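PDB 4WED: ABC transporter, periplasmic solute-binding protein from Rhizobium meliloti, which probably binds a solute, perhaps a peptide or a nickel complex, in the periplasm and delivers it to an ABC importer. Local coordinates for residues Val69-Gly74 with Ala323-Ala328; Trp130-Lys135 with Met160-Tyr165; Asn272-Met277 with Leu491-Ser496; Asn319-Ala324 with Gly431-Leu436. One frame throughout, in Å; residues are numbered along the deposited sequence.

In the fold
From the N terminus, the chain enters contact 1 at 69-74 and, before that contact closes at 323-328, completes contact 2 within it: 130-135 and 160-165 bracket a short loop containing the hairpin strands 137-144 and 147-152. Contact 3 opens at 272-277, ahead of the closure of contact 1, and ends at 491-496, so the two cross along the sequence. Contact 4 starts on 319-324, sharing Ala323 and Ala324 with contact 1, and finishes at 431-436, well within the span of contact 3. Contact 1 thereby joins the region of strand 69-71 and contact 2 to that of contacts 3 and 4, where a sheet, a loop and helix 430-437 meet.

Contact 1 (Val69-Gly74 with Ala323-Ala328); sequences VKYGKG and AALPYA
Gly74 and Tyr71 meet the loop 323-328 at two places, the glycine through its backbone and the tyrosine through its hydroxyl. Gly74 CA lies 3.1 Å from Ala324 O, a CA-H...O contact, and the positive phi of Gly74 (77°) suits a glycine there. Its carbonyl oxygen turns to Pro326, 3.6 Å from CB. With its ring swung opposite the main-chain nitrogen (chi1 -174°), Tyr71 brings OH to 3.4 Å from Pro326 CD, while Leu325 CD2 touches the same oxygen at 3.8 Å. The contact probably lies where the two lobes of the binding-protein fold approach each other, as in other family 5 solute-binding proteins, and water fills in where protein atoms do not pair. One water, in the plane of the Tyr71 ring at its edge, lies 2.7 Å from Tyr71 OH and donates to Ala324 O. A second donates to Gly74 O at 2.8 Å and to Leu325 O, although it may share its protons with other acceptors. With an alanine at Pro326, CG and CD would be gone, and the phenol oxygen would probably lose its nearest apolar neighbour across the contact. Gln161 of helix 159-162 touches both Tyr71 and Pro326.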
loop_
_atom_site.group_PDB
_atom_site.type_symbol
_atom_site.label_atom_id
_atom_site.label_comp_id
_atom_site.label_asym_id
_atom_site.label_seq_id
_atom_site.Cartn_x
_atom_site.Cartn_y
_atom_site.Cartn_z
ATOM N N VAL A 69 0.709 -7.469 16.341
ATOM C CA VAL A 69 -0.166 -6.301 16.229
ATOM C C VAL A 69 -0.697 -6.271 14.824
ATOM O O VAL A 69 -0.040 -6.751 13.897
ATOM C CB VAL A 69 0.573 -4.967 16.500
ATOM C CG1 VAL A 69 1.010 -4.904 17.940
ATOM C CG2 VAL A 69 1.784 -4.769 15.606
ATOM N N LYS A 70 -1.900 -5.735 14.695
ATOM C CA LYS A 70 -2.586 -5.615 13.436
ATOM C C LYS A 70 -2.518 -4.166 12.946
ATOM O O LYS A 70 -2.547 -3.178 13.744
ATOM C CB LYS A 70 -4.047 -6.065 13.559
ATOM C CG LYS A 70 -4.285 -7.513 13.110
ATOM N N TYR A 71 -2.414 -4.065 11.631
ATOM C CA TYR A 71 -2.519 -2.814 10.901
ATOM C C TYR A 71 -3.971 -2.501 10.684
ATOM O O TYR A 71 -4.595 -3.109 9.851
ATOM C CB TYR A 71 -1.796 -2.877 9.594
ATOM C CG TYR A 71 -1.709 -1.565 8.798
ATOM C CD1 TYR A 71 -2.785 -1.078 8.039
ATOM C CD2 TYR A 71 -0.528 -0.875 8.733
ATOM C CE1 TYR A 71 -2.653 0.105 7.285
ATOM C CE2 TYR A 71 -0.393 0.292 7.993
ATOM C CZ TYR A 71 -1.449 0.777 7.279
ATOM O OH TYR A 71 -1.223 1.919 6.565
ATOM N N GLY A 72 -4.494 -1.532 11.454
ATOM C CA GLY A 72 -5.916 -1.244 11.445
ATOM C C GLY A 72 -6.184 -0.153 10.458
ATOM O O GLY A 72 -5.262 0.429 9.878
ATOM N N LYS A 73 -7.461 0.118 10.261
ATOM C CA LYS A 73 -7.909 1.309 9.570
ATOM C C LYS A 73 -7.122 2.558 9.974
ATOM O O LYS A 73 -6.939 2.837 11.145
ATOM C CB LYS A 73 -9.412 1.536 9.821
ATOM N N GLY A 74 -6.668 3.305 8.977
ATOM C CA GLY A 74 -5.927 4.519 9.180
ATOM C C GLY A 74 -4.478 4.215 9.568
ATOM O O GLY A 74 -3.715 5.088 9.945
ATOM N N ALA A 323 -5.531 10.032 3.414
ATOM C CA ALA A 323 -5.860 10.022 4.865
ATOM C C ALA A 323 -5.927 8.605 5.465
ATOM O O ALA A 323 -5.818 8.417 6.669
ATOM C CB ALA A 323 -7.196 10.747 5.062
ATOM N N ALA A 324 -6.113 7.608 4.600
ATOM C CA ALA A 324 -6.048 6.218 4.980
ATOM C C ALA A 324 -4.683 5.857 5.603
ATOM O O ALA A 324 -4.597 4.906 6.397
ATOM C CB ALA A 324 -6.326 5.328 3.756
ATOM N N LEU A 325 -3.625 6.580 5.239
ATOM C CA LEU A 325 -2.295 6.280 5.779
ATOM C C LEU A 325 -2.069 6.956 7.070
ATOM O O LEU A 325 -2.673 7.990 7.339
ATOM C CB LEU A 325 -1.188 6.689 4.812
ATOM C CG LEU A 325 -1.296 5.753 3.594
ATOM C CD1 LEU A 325 -0.899 6.490 2.332
ATOM C CD2 LEU A 325 -0.488 4.466 3.794
ATOM N N PRO A 326 -1.195 6.369 7.888
ATOM C CA PRO A 326 -0.835 7.031 9.119
ATOM C C PRO A 326 0.124 8.160 8.788
ATOM O O PRO A 326 0.813 8.106 7.771
ATOM C CB PRO A 326 -0.169 5.915 9.949
ATOM C CG PRO A 326 0.202 4.834 8.987
ATOM C CD PRO A 326 -0.589 5.023 7.734
ATOM N N TYR A 327 0.131 9.192 9.618
ATOM C CA TYR A 327 1.097 10.291 9.480
ATOM C C TYR A 327 1.039 10.924 8.093
ATOM O O TYR A 327 2.056 11.367 7.537
ATOM C CB TYR A 327 2.529 9.804 9.827
ATOM C CG TYR A 327 2.571 9.052 11.160
ATOM C CD1 TYR A 327 2.361 9.711 12.387
ATOM C CD2 TYR A 327 2.769 7.680 11.178
ATOM C CE1 TYR A 327 2.371 9.011 13.583
ATOM C CE2 TYR A 327 2.794 6.956 12.356
ATOM C CZ TYR A 327 2.589 7.610 13.552
ATOM O OH TYR A 327 2.605 6.821 14.684
ATOM N N ALA A 328 -0.161 10.986 7.541
ATOM C CA ALA A 328 -0.316 11.451 6.179
ATOM C C ALA A 328 -0.303 12.983 6.048
ATOM O O ALA A 328 -0.176 13.517 4.961
ATOM C CB ALA A 328 -1.597 10.856 5.603
HETATM O O HOH W 1 -3.513 2.628 5.308
HETATM O O HOH W 2 -4.541 7.790 9.623
#

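Contact 2 (Trp130-Lys135 with Met160-Tyr165); sequences WMNCSK and MQELSY
Met131, a selenomethionine, fills the apolar centre between Trp130 and Tyr165. Its CG lies 3.5 Å above one face of the Trp130 ring, towards the rim, and the bend at chi3 (96°) turns CE back to 4.0 Å from Tyr165 CD2. The selenium sits 5.2 Å from the centroid of the Tyr165 ring, obliquely placed, in a Met-aromatic contact. The indole reaches the same phenol with CH2, 3.9 Å from Tyr165 CE2, the two side chains running past each other in opposite senses. Met131 CE also presses on Glu162, 3.6 Å from its CB. Outward from here the contact becomes polar. Glu162 reaches extended from its CG to the start of helix 132-135, just beyond the N-cap residue Met131, and there grips two backbone amides with its two oxygens. Asn132 N donates to Glu162 OE2 and Cys133 N to Glu162 OE1, each at 2.9 Å and each using the syn lone pair. This two-point grip fixes the carboxylate's rotation, and the helix N terminus would be expected to favour its negative charge. The Asn132 amide plane is turned only 12° from that of the Glu162 carboxylate, though offset from it. Behind the turn 162-165, Leu163 packs on Val69 of strand 69-71 and on Leu94 of strand 93-98, while Met160 of helix 159-162 reaches strands 82-88 and 93-98.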
loop_
_atom_site.group_PDB
_atom_site.type_symbol
_atom_site.label_atom_id
_atom_site.label_comp_id
_atom_site.label_asym_id
_atom_site.label_seq_id
_atom_site.Cartn_x
_atom_site.Cartn_y
_atom_site.Cartn_z
ATOM N N TRP A 130 15.852 -6.389 4.342
ATOM C CA TRP A 130 15.037 -5.251 3.822
ATOM C C TRP A 130 14.068 -4.681 4.866
ATOM O O TRP A 130 13.560 -3.577 4.723
ATOM C CB TRP A 130 14.274 -5.625 2.532
ATOM C CG TRP A 130 13.262 -6.703 2.733
ATOM C CD1 TRP A 130 13.475 -8.044 2.666
ATOM C CD2 TRP A 130 11.876 -6.532 3.062
ATOM N NE1 TRP A 130 12.317 -8.718 2.934
ATOM C CE2 TRP A 130 11.321 -7.816 3.187
ATOM C CE3 TRP A 130 11.049 -5.408 3.260
ATOM C CZ2 TRP A 130 9.987 -8.020 3.487
ATOM C CZ3 TRP A 130 9.730 -5.607 3.559
ATOM C CH2 TRP A 130 9.200 -6.901 3.667
HETATM N N MSE A 131 13.895 -5.411 5.948
HETATM C CA MSE A 131 13.047 -4.963 7.003
HETATM C C MSE A 131 13.879 -4.504 8.135
HETATM O O MSE A 131 14.799 -5.208 8.560
HETATM C CB MSE A 131 12.275 -6.144 7.497
HETATM C CG MSE A 131 10.894 -6.085 6.908
HETATM SE SE MSE A 131 10.098 -7.667 7.679
HETATM C CE MSE A 131 9.182 -6.885 9.215
ATOM N N ASN A 132 13.570 -3.325 8.636
ATOM C CA ASN A 132 14.379 -2.689 9.654
ATOM C C ASN A 132 14.465 -3.462 10.973
ATOM O O ASN A 132 15.507 -3.446 11.602
ATOM C CB ASN A 132 13.943 -1.245 9.838
ATOM C CG ASN A 132 14.406 -0.377 8.690
ATOM O OD1 ASN A 132 15.564 -0.453 8.294
ATOM N ND2 ASN A 132 13.507 0.410 8.118
ATOM N N CYS A 133 13.403 -4.148 11.380
ATOM C CA CYS A 133 13.419 -4.849 12.659
ATOM C C CYS A 133 14.258 -6.096 12.580
ATOM O O CYS A 133 14.969 -6.361 13.511
ATOM C CB CYS A 133 12.037 -5.156 13.223
ATOM S SG CYS A 133 11.026 -6.175 12.192
ATOM N N SER A 134 14.235 -6.817 11.469
ATOM C CA SER A 134 15.148 -7.943 11.300
ATOM C C SER A 134 16.610 -7.474 11.254
ATOM O O SER A 134 17.450 -7.963 11.974
ATOM C CB SER A 134 14.846 -8.714 10.013
ATOM O OG SER A 134 15.848 -9.712 9.819
ATOM N N LYS A 135 16.870 -6.524 10.375
ATOM C CA LYS A 135 18.172 -5.946 10.161
ATOM C C LYS A 135 18.893 -5.414 11.411
ATOM O O LYS A 135 20.102 -5.551 11.532
ATOM C CB LYS A 135 18.012 -4.804 9.149
ATOM C CG LYS A 135 19.318 -4.076 8.852
ATOM C CD LYS A 135 19.246 -3.221 7.600
ATOM C CE LYS A 135 20.637 -2.710 7.243
ATOM N NZ LYS A 135 20.648 -1.952 5.954
HETATM N N MSE A 160 6.420 -1.090 14.884
HETATM C CA MSE A 160 5.131 -1.728 15.054
HETATM C C MSE A 160 4.418 -1.995 13.761
HETATM O O MSE A 160 3.746 -3.020 13.598
HETATM C CB MSE A 160 4.260 -0.788 15.878
HETATM C CG MSE A 160 4.723 -0.537 17.308
HETATM SE SE MSE A 160 5.637 -2.063 18.170
HETATM C CE MSE A 160 4.138 -3.336 18.442
ATOM N N GLN A 161 4.541 -1.070 12.825
ATOM C CA GLN A 161 3.941 -1.260 11.510
ATOM C C GLN A 161 4.507 -2.548 10.812
ATOM O O GLN A 161 3.787 -3.311 10.161
ATOM C CB GLN A 161 4.198 0.008 10.658
ATOM C CG GLN A 161 3.079 0.392 9.718
ATOM C CD GLN A 161 3.150 1.839 9.263
ATOM O OE1 GLN A 161 2.993 2.760 10.072
ATOM N NE2 GLN A 161 3.388 2.045 7.980
ATOM N N GLU A 162 5.819 -2.727 10.912
ATOM C CA GLU A 162 6.495 -3.807 10.241
ATOM C C GLU A 162 6.029 -5.108 10.851
ATOM O O GLU A 162 5.984 -6.137 10.171
ATOM C CB GLU A 162 8.015 -3.683 10.402
ATOM C CG GLU A 162 8.704 -2.708 9.451
ATOM C CD GLU A 162 10.254 -2.822 9.457
ATOM O OE1 GLU A 162 10.836 -3.627 10.247
ATOM O OE2 GLU A 162 10.921 -2.113 8.650
ATOM N N LEU A 163 5.697 -5.063 12.146
ATOM C CA LEU A 163 5.317 -6.263 12.859
ATOM C C LEU A 163 3.868 -6.642 12.546
ATOM O O LEU A 163 3.400 -7.710 12.967
ATOM C CB LEU A 163 5.493 -6.089 14.374
ATOM C CG LEU A 163 6.945 -5.999 14.941
ATOM C CD1 LEU A 163 6.971 -5.590 16.413
ATOM C CD2 LEU A 163 7.722 -7.274 14.753
ATOM N N SER A 164 3.151 -5.744 11.875
ATOM C CA SER A 164 1.803 -6.043 11.369
ATOM C C SER A 164 1.840 -6.819 10.043
ATOM O O SER A 164 0.836 -7.279 9.638
ATOM C CB SER A 164 1.004 -4.790 11.174
ATOM O OG SER A 164 1.473 -4.068 10.036
ATOM N N TYR A 165 2.999 -7.020 9.409
ATOM C CA TYR A 165 2.999 -7.566 8.056
ATOM C C TYR A 165 2.472 -8.998 8.007
ATOM O O TYR A 165 2.446 -9.711 9.013
ATOM C CB TYR A 165 4.411 -7.588 7.466
ATOM C CG TYR A 165 5.030 -6.273 7.105
ATOM C CD1 TYR A 165 4.409 -5.052 7.387
ATOM C CD2 TYR A 165 6.312 -6.247 6.549
ATOM C CE1 TYR A 165 5.043 -3.856 7.103
ATOM C CE2 TYR A 165 6.941 -5.051 6.251
ATOM C CZ TYR A 165 6.316 -3.868 6.545
ATOM O OH TYR A 165 6.955 -2.698 6.222
#

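Contact 3 (Asn272-Met277 with Leu491-Ser496); sequences NVTLVM and LVYVPS
Strands 274-279 and 488-500 are neighbours in the same antiparallel sheet, and here three backbone bonds join them. Leu275 N donates to Val492 O at 3.0 Å, while Leu491 N, not that of Val492, donates to Leu275 O at 2.8 Å; this pattern is consistent with a classic beta bulge at Leu491-Val492. Farther along, Val494 N meets Val273 O in an almost straight bond (177°). Between them Thr274 and Tyr493 form a non-hydrogen-bonded pair and point the same way. Thr274 OG1, set opposite the carbonyl carbon (chi1 -47°), lies in the plane of the Tyr493 ring at its edge, 3.5 Å from CD1, held by a bond to Met320 O, and Tyr493 OH binds Asn319 O. On the other face Leu275 CB lies beside Val492 CG2. Leu275 CD2 also touches Leu491 CD1 at 4.0 Å. A valine at Thr274 would have no hydroxyl, and Met320 O would probably be left without this donor, loosening the hold on loop 319-324. A water bridges Asn272 N and Val494 O where the strands diverge. Strand 274-279 also pairs antiparallel with strand 417-421, so it has a partner on each side in what is probably one lobe of the binding-protein fold.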
loop_
_atom_site.group_PDB
_atom_site.type_symbol
_atom_site.label_atom_id
_atom_site.label_comp_id
_atom_site.label_asym_id
_atom_site.label_seq_id
_atom_site.Cartn_x
_atom_site.Cartn_y
_atom_site.Cartn_z
ATOM N N ASN A 272 -4.703 3.669 -1.021
ATOM C CA ASN A 272 -3.536 4.071 -0.254
ATOM C C ASN A 272 -2.217 4.183 -1.024
ATOM O O ASN A 272 -1.157 4.393 -0.431
ATOM C CB ASN A 272 -3.382 3.161 0.983
ATOM C CG ASN A 272 -3.303 1.684 0.635
ATOM O OD1 ASN A 272 -2.387 1.233 -0.032
ATOM N ND2 ASN A 272 -4.224 0.916 1.155
ATOM N N VAL A 273 -2.310 4.120 -2.329
ATOM C CA VAL A 273 -1.234 4.330 -3.283
ATOM C C VAL A 273 -1.630 5.618 -4.038
ATOM O O VAL A 273 -2.808 5.844 -4.386
ATOM C CB VAL A 273 -1.117 3.158 -4.332
ATOM C CG1 VAL A 273 -0.146 3.472 -5.464
ATOM C CG2 VAL A 273 -0.657 1.852 -3.688
ATOM N N THR A 274 -0.630 6.465 -4.279
ATOM C CA THR A 274 -0.847 7.716 -4.958
ATOM C C THR A 274 -0.077 7.694 -6.244
ATOM O O THR A 274 1.094 7.266 -6.295
ATOM C CB THR A 274 -0.413 8.912 -4.098
ATOM O OG1 THR A 274 -0.939 8.737 -2.759
ATOM C CG2 THR A 274 -0.916 10.241 -4.726
ATOM N N LEU A 275 -0.763 8.107 -7.288
ATOM C CA LEU A 275 -0.111 8.404 -8.555
ATOM C C LEU A 275 0.325 9.821 -8.505
ATOM O O LEU A 275 -0.498 10.693 -8.353
ATOM C CB LEU A 275 -1.061 8.235 -9.736
ATOM C CG LEU A 275 -0.474 8.606 -11.093
ATOM C CD1 LEU A 275 0.436 7.520 -11.602
ATOM C CD2 LEU A 275 -1.602 8.793 -12.076
ATOM N N VAL A 276 1.609 10.041 -8.686
ATOM C CA VAL A 276 2.210 11.346 -8.445
ATOM C C VAL A 276 2.967 11.689 -9.688
ATOM O O VAL A 276 3.656 10.844 -10.247
ATOM C CB VAL A 276 3.210 11.300 -7.264
ATOM C CG1 VAL A 276 3.754 12.680 -6.955
ATOM C CG2 VAL A 276 2.534 10.748 -6.028
HETATM N N MSE A 277 2.847 12.920 -10.133
HETATM C CA MSE A 277 3.700 13.357 -11.191
HETATM C C MSE A 277 4.915 14.040 -10.594
HETATM O O MSE A 277 4.825 14.800 -9.626
HETATM C CB MSE A 277 2.953 14.277 -12.094
HETATM C CG MSE A 277 3.802 14.442 -13.339
HETATM SE SE MSE A 277 2.751 15.514 -14.611
HETATM C CE MSE A 277 2.687 17.221 -13.613
ATOM N N LEU A 491 -1.643 13.272 -8.193
ATOM C CA LEU A 491 -2.720 13.380 -9.169
ATOM C C LEU A 491 -4.009 12.777 -8.622
ATOM O O LEU A 491 -4.900 13.500 -8.234
ATOM C CB LEU A 491 -2.261 12.719 -10.455
ATOM C CG LEU A 491 -1.045 13.401 -11.074
ATOM C CD1 LEU A 491 -0.667 12.657 -12.336
ATOM C CD2 LEU A 491 -1.402 14.837 -11.413
ATOM N N VAL A 492 -4.045 11.460 -8.468
ATOM C CA VAL A 492 -5.173 10.753 -7.897
ATOM C C VAL A 492 -4.684 9.653 -6.920
ATOM O O VAL A 492 -3.538 9.192 -7.000
ATOM C CB VAL A 492 -6.004 10.080 -8.983
ATOM C CG1 VAL A 492 -6.745 11.102 -9.856
ATOM C CG2 VAL A 492 -5.109 9.192 -9.831
ATOM N N TYR A 493 -5.568 9.271 -6.003
ATOM C CA TYR A 493 -5.435 8.055 -5.261
ATOM C C TYR A 493 -5.978 6.923 -6.121
ATOM O O TYR A 493 -7.038 7.026 -6.788
ATOM C CB TYR A 493 -6.149 8.173 -3.908
ATOM C CG TYR A 493 -5.689 9.413 -3.137
ATOM C CD1 TYR A 493 -4.349 9.612 -2.889
ATOM C CD2 TYR A 493 -6.584 10.390 -2.713
ATOM C CE1 TYR A 493 -3.899 10.728 -2.226
ATOM C CE2 TYR A 493 -6.150 11.539 -2.041
ATOM C CZ TYR A 493 -4.795 11.695 -1.808
ATOM O OH TYR A 493 -4.289 12.783 -1.156
ATOM N N VAL A 494 -5.237 5.836 -6.128
ATOM C CA VAL A 494 -5.574 4.678 -6.960
ATOM C C VAL A 494 -6.597 3.799 -6.229
ATOM O O VAL A 494 -6.268 3.156 -5.245
ATOM C CB VAL A 494 -4.301 3.877 -7.254
ATOM C CG1 VAL A 494 -4.588 2.604 -8.046
ATOM C CG2 VAL A 494 -3.297 4.743 -8.017
ATOM N N PRO A 495 -7.847 3.744 -6.717
ATOM C CA PRO A 495 -8.858 3.064 -5.910
ATOM C C PRO A 495 -8.730 1.542 -5.972
ATOM O O PRO A 495 -8.061 0.997 -6.850
ATOM C CB PRO A 495 -10.141 3.496 -6.577
ATOM C CG PRO A 495 -9.759 3.480 -8.027
ATOM C CD PRO A 495 -8.314 3.902 -8.108
ATOM N N SER A 496 -9.360 0.881 -5.010
ATOM C CA SER A 496 -9.357 -0.571 -4.910
ATOM C C SER A 496 -10.788 -1.011 -4.911
ATOM O O SER A 496 -11.609 -0.559 -4.097
ATOM C CB SER A 496 -8.691 -1.026 -3.609
ATOM O OG SER A 496 -8.453 -2.429 -3.601
HETATM O O HOH W 3 -4.775 1.841 -3.093
#

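Contact 4 (Asn319-Ala324 with Gly431-Leu436); sequences NMFSAA and GSLVAL
Met320 and Phe321 pack together on Ser432 and Leu433, joining the loop that follows strand 315-316 to helix 430-437 in what is probably one lobe of the periplasmic binding-protein fold; the contact is wholly apolar between the two segments. Met320, a selenomethionine, can be followed outward. Its CB points to the helix, and CG, placed opposite the backbone nitrogen (chi1 -168°), lies over the centre of the neighbouring Phe321 ring, 4.2 Å above its plane. The chain continues extended, so the selenium reaches 4.0 Å from Leu433 CD2, and the terminal methyl CE ends 4.1 Å from Ser432 CB. Phe321 approaches the same pair with its ring edge. Ser432 CB sits in the ring plane, 4.0 Å from CZ, so the serine offers its carbon to both side chains, while its oxygen is bonded to Asp428 OD1 and Tyr423 N. The loop is also tied down through Ser322, whose OG is hydrogen-bonded to Gly271 O. Helix 471-485 closes in on the same apolar group, with Tyr479 against Phe321 and with Ile475 and Val478 against Leu433. On the far side of the phenyl edge from CE1, Phe321 CE2 stands 4.1 Å from Leu433 CG.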
loop_
_atom_site.group_PDB
_atom_site.type_symbol
_atom_site.label_atom_id
_atom_site.label_comp_id
_atom_site.label_asym_id
_atom_site.label_seq_id
_atom_site.Cartn_x
_atom_site.Cartn_y
_atom_site.Cartn_z
ATOM N N ASN A 319 -2.857 15.484 -1.395
ATOM C CA ASN A 319 -1.677 15.159 -0.585
ATOM C C ASN A 319 -0.950 13.978 -1.176
ATOM O O ASN A 319 -1.539 13.149 -1.894
ATOM C CB ASN A 319 -2.107 14.805 0.818
ATOM C CG ASN A 319 -2.760 15.957 1.505
ATOM O OD1 ASN A 319 -3.736 16.498 1.005
ATOM N ND2 ASN A 319 -2.212 16.378 2.618
HETATM N N MSE A 320 0.341 13.907 -0.904
HETATM C CA MSE A 320 1.117 12.791 -1.390
HETATM C C MSE A 320 0.557 11.513 -0.874
HETATM O O MSE A 320 0.642 10.489 -1.545
HETATM C CB MSE A 320 2.555 12.886 -0.963
HETATM C CG MSE A 320 3.466 11.886 -1.700
HETATM SE SE MSE A 320 5.323 12.057 -0.935
HETATM C CE MSE A 320 6.099 10.357 -1.622
ATOM N N PHE A 321 -0.002 11.537 0.323
ATOM C CA PHE A 321 -0.549 10.341 0.914
ATOM C C PHE A 321 -1.976 10.614 1.294
ATOM O O PHE A 321 -2.271 11.669 1.898
ATOM C CB PHE A 321 0.203 9.978 2.155
ATOM C CG PHE A 321 1.622 9.652 1.908
ATOM C CD1 PHE A 321 1.973 8.485 1.201
ATOM C CD2 PHE A 321 2.630 10.472 2.398
ATOM C CE1 PHE A 321 3.302 8.161 0.968
ATOM C CE2 PHE A 321 3.943 10.144 2.173
ATOM C CZ PHE A 321 4.286 8.983 1.458
ATOM N N SER A 322 -2.856 9.670 0.962
ATOM C CA SER A 322 -4.259 9.783 1.384
ATOM C C SER A 322 -4.369 9.644 2.901
ATOM O O SER A 322 -3.435 9.189 3.572
ATOM C CB SER A 322 -5.163 8.753 0.672
ATOM O OG SER A 322 -5.252 7.536 1.403
ATOM N N ALA A 323 -5.531 10.032 3.414
ATOM C CA ALA A 323 -5.860 10.022 4.865
ATOM C C ALA A 323 -5.927 8.605 5.465
ATOM O O ALA A 323 -5.818 8.417 6.669
ATOM C CB ALA A 323 -7.196 10.747 5.062
ATOM N N ALA A 324 -6.113 7.608 4.600
ATOM C CA ALA A 324 -6.048 6.218 4.980
ATOM C C ALA A 324 -4.683 5.857 5.603
ATOM O O ALA A 324 -4.597 4.906 6.397
ATOM C CB ALA A 324 -6.326 5.328 3.756
ATOM N N GLY A 431 8.339 4.415 3.781
ATOM C CA GLY A 431 8.891 3.633 2.658
ATOM C C GLY A 431 9.048 4.490 1.415
ATOM O O GLY A 431 10.097 4.510 0.801
ATOM N N SER A 432 8.003 5.236 1.069
ATOM C CA SER A 432 8.013 6.060 -0.134
ATOM C C SER A 432 8.811 7.322 0.037
ATOM O O SER A 432 9.538 7.715 -0.869
ATOM C CB SER A 432 6.585 6.445 -0.538
ATOM O OG SER A 432 5.831 5.287 -0.881
ATOM N N LEU A 433 8.659 7.965 1.188
ATOM C CA LEU A 433 9.430 9.145 1.484
ATOM C C LEU A 433 10.911 8.896 1.366
ATOM O O LEU A 433 11.633 9.652 0.726
ATOM C CB LEU A 433 9.164 9.624 2.903
ATOM C CG LEU A 433 7.949 10.522 3.030
ATOM C CD1 LEU A 433 7.851 11.067 4.449
ATOM C CD2 LEU A 433 7.990 11.680 2.023
ATOM N N VAL A 434 11.364 7.853 2.033
ATOM C CA VAL A 434 12.753 7.548 2.038
ATOM C C VAL A 434 13.193 7.107 0.647
ATOM O O VAL A 434 14.173 7.632 0.110
ATOM C CB VAL A 434 13.049 6.453 3.080
ATOM C CG1 VAL A 434 14.417 5.830 2.851
ATOM C CG2 VAL A 434 12.975 7.047 4.497
ATOM N N ALA A 435 12.478 6.139 0.067
ATOM C CA ALA A 435 12.916 5.539 -1.177
ATOM C C ALA A 435 12.852 6.524 -2.347
ATOM O O ALA A 435 13.715 6.478 -3.230
ATOM C CB ALA A 435 12.099 4.311 -1.489
ATOM N N LEU A 436 11.856 7.417 -2.343
ATOM C CA LEU A 436 11.615 8.269 -3.491
ATOM C C LEU A 436 12.053 9.715 -3.283
ATOM O O LEU A 436 12.072 10.491 -4.232
ATOM C CB LEU A 436 10.126 8.270 -3.855
ATOM C CG LEU A 436 9.482 6.914 -4.189
ATOM C CD1 LEU A 436 8.007 7.147 -4.537
ATOM C CD2 LEU A 436 10.168 6.188 -5.338
#